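Nucleoside 2-deoxyribosyltransferase (PDB 7M5H) is a Rossmann-fold protein of the nucleoside 2-deoxyribosyltransferase family that may hydrolyse the N-glycosidic bond of 5-hydroxymethyl-dUMP. Local coordinates at residues D71-L76 and I98-L103. Numbering follows the deposited sequence.
Sequences DLLVAL and IPVVAL
Leu73 O accepts a hydrogen bond from Val101 N at 2.9 Å between the neighbouring parallel strands 72-76 and 100-103, one of four that join their backbones. Leu73 N reaches Pro99 O at 3.0 Å; Ala75 repeats the pattern, its N giving to Val101 O and its O accepting from Leu103 N. CA-H groups of Val100 and Ala102 add close contacts to the oxygens of Leu73 and Ala75. On one face Leu73 and Val100 lie side by side, CD2 on CG1 at 3.7 Å, and Ala75 CB meets the same CG1. On the other, Leu72, its CG anti to the backbone N (chi1 171°), brings CD1 against Pro99 O and within 3.8 Å of Val101 CG2; helix 150-159 packs against Val74 and Val101 here. Farther along this face Leu76 CD1 rests on Leu103 CB at 4.2 Å. Packing thins at the start, where Pro99 is partly exposed and its CD merely touches Asp71 O at 3.5 Å; the carboxylate of exposed Asp71 is hydrogen-bonded through OD2 to the backbone N of Lys6 in strand 5-10. Helix 84-96 makes the crossover of this beta-alpha-beta unit of the Rossmann-like core. The four backbone bonds fix the parallel register, and aliphatic side chains pack on both faces, away from water.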
ATOM      1  N   ASP B  71     -16.778  -3.131 -23.643  1.00 51.71           N
ATOM      2  CA  ASP B  71     -17.062  -4.548 -23.830  1.00 45.51           C
ATOM      3  C   ASP B  71     -16.060  -5.436 -23.109  1.00 47.18           C
ATOM      4  O   ASP B  71     -16.365  -6.601 -22.835  1.00 48.34           O
ATOM      5  CB  ASP B  71     -17.060  -4.897 -25.322  1.00 49.41           C
ATOM      6  CG  ASP B  71     -18.062  -4.083 -26.114  1.00 55.95           C
ATOM      7  OD1 ASP B  71     -19.250  -4.061 -25.728  1.00 59.29           O
ATOM      8  OD2 ASP B  71     -17.659  -3.459 -27.117  1.00 55.19           O
ATOM      9  N   LEU B  72     -14.880  -4.904 -22.799  1.00 43.88           N
ATOM     10  CA  LEU B  72     -13.816  -5.649 -22.145  1.00 42.41           C
ATOM     11  C   LEU B  72     -12.997  -4.674 -21.313  1.00 50.41           C
ATOM     12  O   LEU B  72     -12.754  -3.542 -21.737  1.00 45.70           O
ATOM     13  CB  LEU B  72     -12.921  -6.360 -23.168  1.00 45.26           C
ATOM     14  CG  LEU B  72     -11.646  -7.013 -22.632  1.00 45.29           C
ATOM     15  CD1 LEU B  72     -11.984  -8.203 -21.746  1.00 42.78           C
ATOM     16  CD2 LEU B  72     -10.725  -7.424 -23.770  1.00 48.54           C
ATOM     17  N   LEU B  73     -12.578  -5.115 -20.133  1.00 42.54           N
ATOM     18  CA  LEU B  73     -11.775  -4.300 -19.233  1.00 42.22           C
ATOM     19  C   LEU B  73     -10.400  -4.938 -19.090  1.00 44.33           C
ATOM     20  O   LEU B  73     -10.290  -6.105 -18.702  1.00 45.55           O
ATOM     21  CB  LEU B  73     -12.456  -4.159 -17.870  1.00 37.85           C
ATOM     22  CG  LEU B  73     -11.840  -3.173 -16.877  1.00 42.05           C
ATOM     23  CD1 LEU B  73     -12.905  -2.231 -16.342  1.00 47.05           C
ATOM     24  CD2 LEU B  73     -11.162  -3.910 -15.734  1.00 48.22           C
ATOM     25  N   VAL B  74      -9.360  -4.180 -19.424  1.00 39.04           N
ATOM     26  CA  VAL B  74      -7.979  -4.593 -19.207  1.00 40.06           C
ATOM     27  C   VAL B  74      -7.487  -3.904 -17.942  1.00 40.69           C
ATOM     28  O   VAL B  74      -7.551  -2.675 -17.832  1.00 46.13           O
ATOM     29  CB  VAL B  74      -7.090  -4.250 -20.413  1.00 45.26           C
ATOM     30  CG1 VAL B  74      -5.634  -4.566 -20.106  1.00 42.46           C
ATOM     31  CG2 VAL B  74      -7.553  -5.014 -21.644  1.00 44.71           C
ATOM     32  N   ALA B  75      -7.005  -4.692 -16.982  1.00 39.56           N
ATOM     33  CA  ALA B  75      -6.629  -4.188 -15.670  1.00 37.76           C
ATOM     34  C   ALA B  75      -5.178  -4.523 -15.364  1.00 37.78           C
ATOM     35  O   ALA B  75      -4.727  -5.649 -15.592  1.00 33.92           O
ATOM     36  CB  ALA B  75      -7.536  -4.764 -14.579  1.00 29.32           C
ATOM     37  N   LEU B  76      -4.451  -3.539 -14.845  1.00 34.56           N
ATOM     38  CA  LEU B  76      -3.074  -3.722 -14.407  1.00 33.70           C
ATOM     39  C   LEU B  76      -3.069  -3.865 -12.890  1.00 32.88           C
ATOM     40  O   LEU B  76      -3.503  -2.955 -12.176  1.00 35.94           O
ATOM     41  CB  LEU B  76      -2.200  -2.548 -14.853  1.00 35.19           C
ATOM     42  CG  LEU B  76      -1.485  -2.685 -16.203  1.00 45.97           C
ATOM     43  CD1 LEU B  76      -2.414  -3.205 -17.293  1.00 44.09           C
ATOM     44  CD2 LEU B  76      -0.872  -1.357 -16.621  1.00 43.36           C
ATOM     45  N   ILE B  98     -19.100  -7.526 -17.252  1.00 40.82           N
ATOM     46  CA  ILE B  98     -18.103  -7.112 -18.232  1.00 41.71           C
ATOM     47  C   ILE B  98     -16.819  -7.895 -17.958  1.00 40.71           C
ATOM     48  O   ILE B  98     -16.261  -7.766 -16.857  1.00 35.76           O
ATOM     49  CB  ILE B  98     -17.850  -5.602 -18.173  1.00 39.09           C
ATOM     50  CG1 ILE B  98     -19.137  -4.839 -18.503  1.00 38.63           C
ATOM     51  CG2 ILE B  98     -16.732  -5.208 -19.124  1.00 41.56           C
ATOM     52  CD1 ILE B  98     -19.021  -3.338 -18.349  1.00 39.37           C
ATOM     53  N   PRO B  99     -16.333  -8.699 -18.900  1.00 38.84           N
ATOM     54  CA  PRO B  99     -15.146  -9.520 -18.629  1.00 35.30           C
ATOM     55  C   PRO B  99     -13.907  -8.671 -18.393  1.00 40.25           C
ATOM     56  O   PRO B  99     -13.795  -7.540 -18.873  1.00 38.32           O
ATOM     57  CB  PRO B  99     -15.005 -10.372 -19.898  1.00 40.85           C
ATOM     58  CG  PRO B  99     -15.733  -9.604 -20.958  1.00 44.66           C
ATOM     59  CD  PRO B  99     -16.867  -8.918 -20.255  1.00 42.89           C
ATOM     60  N   VAL B 100     -12.967  -9.238 -17.637  1.00 35.88           N
ATOM     61  CA  VAL B 100     -11.749  -8.543 -17.234  1.00 35.16           C
ATOM     62  C   VAL B 100     -10.552  -9.426 -17.557  1.00 37.34           C
ATOM     63  O   VAL B 100     -10.488 -10.578 -17.113  1.00 39.87           O
ATOM     64  CB  VAL B 100     -11.756  -8.186 -15.737  1.00 35.04           C
ATOM     65  CG1 VAL B 100     -10.443  -7.525 -15.347  1.00 34.71           C
ATOM     66  CG2 VAL B 100     -12.936  -7.283 -15.407  1.00 38.40           C
ATOM     67  N   VAL B 101      -9.604  -8.888 -18.321  1.00 38.88           N
ATOM     68  CA  VAL B 101      -8.318  -9.532 -18.571  1.00 34.85           C
ATOM     69  C   VAL B 101      -7.250  -8.717 -17.856  1.00 40.04           C
ATOM     70  O   VAL B 101      -7.029  -7.546 -18.186  1.00 39.72           O
ATOM     71  CB  VAL B 101      -8.017  -9.644 -20.074  1.00 36.72           C
ATOM     72  CG1 VAL B 101      -6.640 -10.251 -20.291  1.00 38.96           C
ATOM     73  CG2 VAL B 101      -9.083 -10.477 -20.767  1.00 42.69           C
ATOM     74  N   ALA B 102      -6.590  -9.330 -16.878  1.00 36.24           N
ATOM     75  CA  ALA B 102      -5.666  -8.628 -16.001  1.00 32.73           C
ATOM     76  C   ALA B 102      -4.223  -9.032 -16.282  1.00 39.63           C
ATOM     77  O   ALA B 102      -3.937 -10.178 -16.643  1.00 36.31           O
ATOM     78  CB  ALA B 102      -5.995  -8.897 -14.530  1.00 27.76           C
ATOM     79  N   LEU B 103      -3.316  -8.076 -16.097  1.00 34.47           N
ATOM     80  CA  LEU B 103      -1.886  -8.280 -16.290  1.00 37.50           C
ATOM     81  C   LEU B 103      -1.168  -8.157 -14.952  1.00 31.28           C
ATOM     82  O   LEU B 103      -1.392  -7.196 -14.209  1.00 34.35           O
ATOM     83  CB  LEU B 103      -1.318  -7.270 -17.287  1.00 36.70           C
ATOM     84  CG  LEU B 103       0.192  -7.360 -17.519  1.00 37.23           C
ATOM     85  CD1 LEU B 103       0.552  -8.668 -18.209  1.00 39.54           C
ATOM     86  CD2 LEU B 103       0.689  -6.170 -18.321  1.00 38.81           C
TER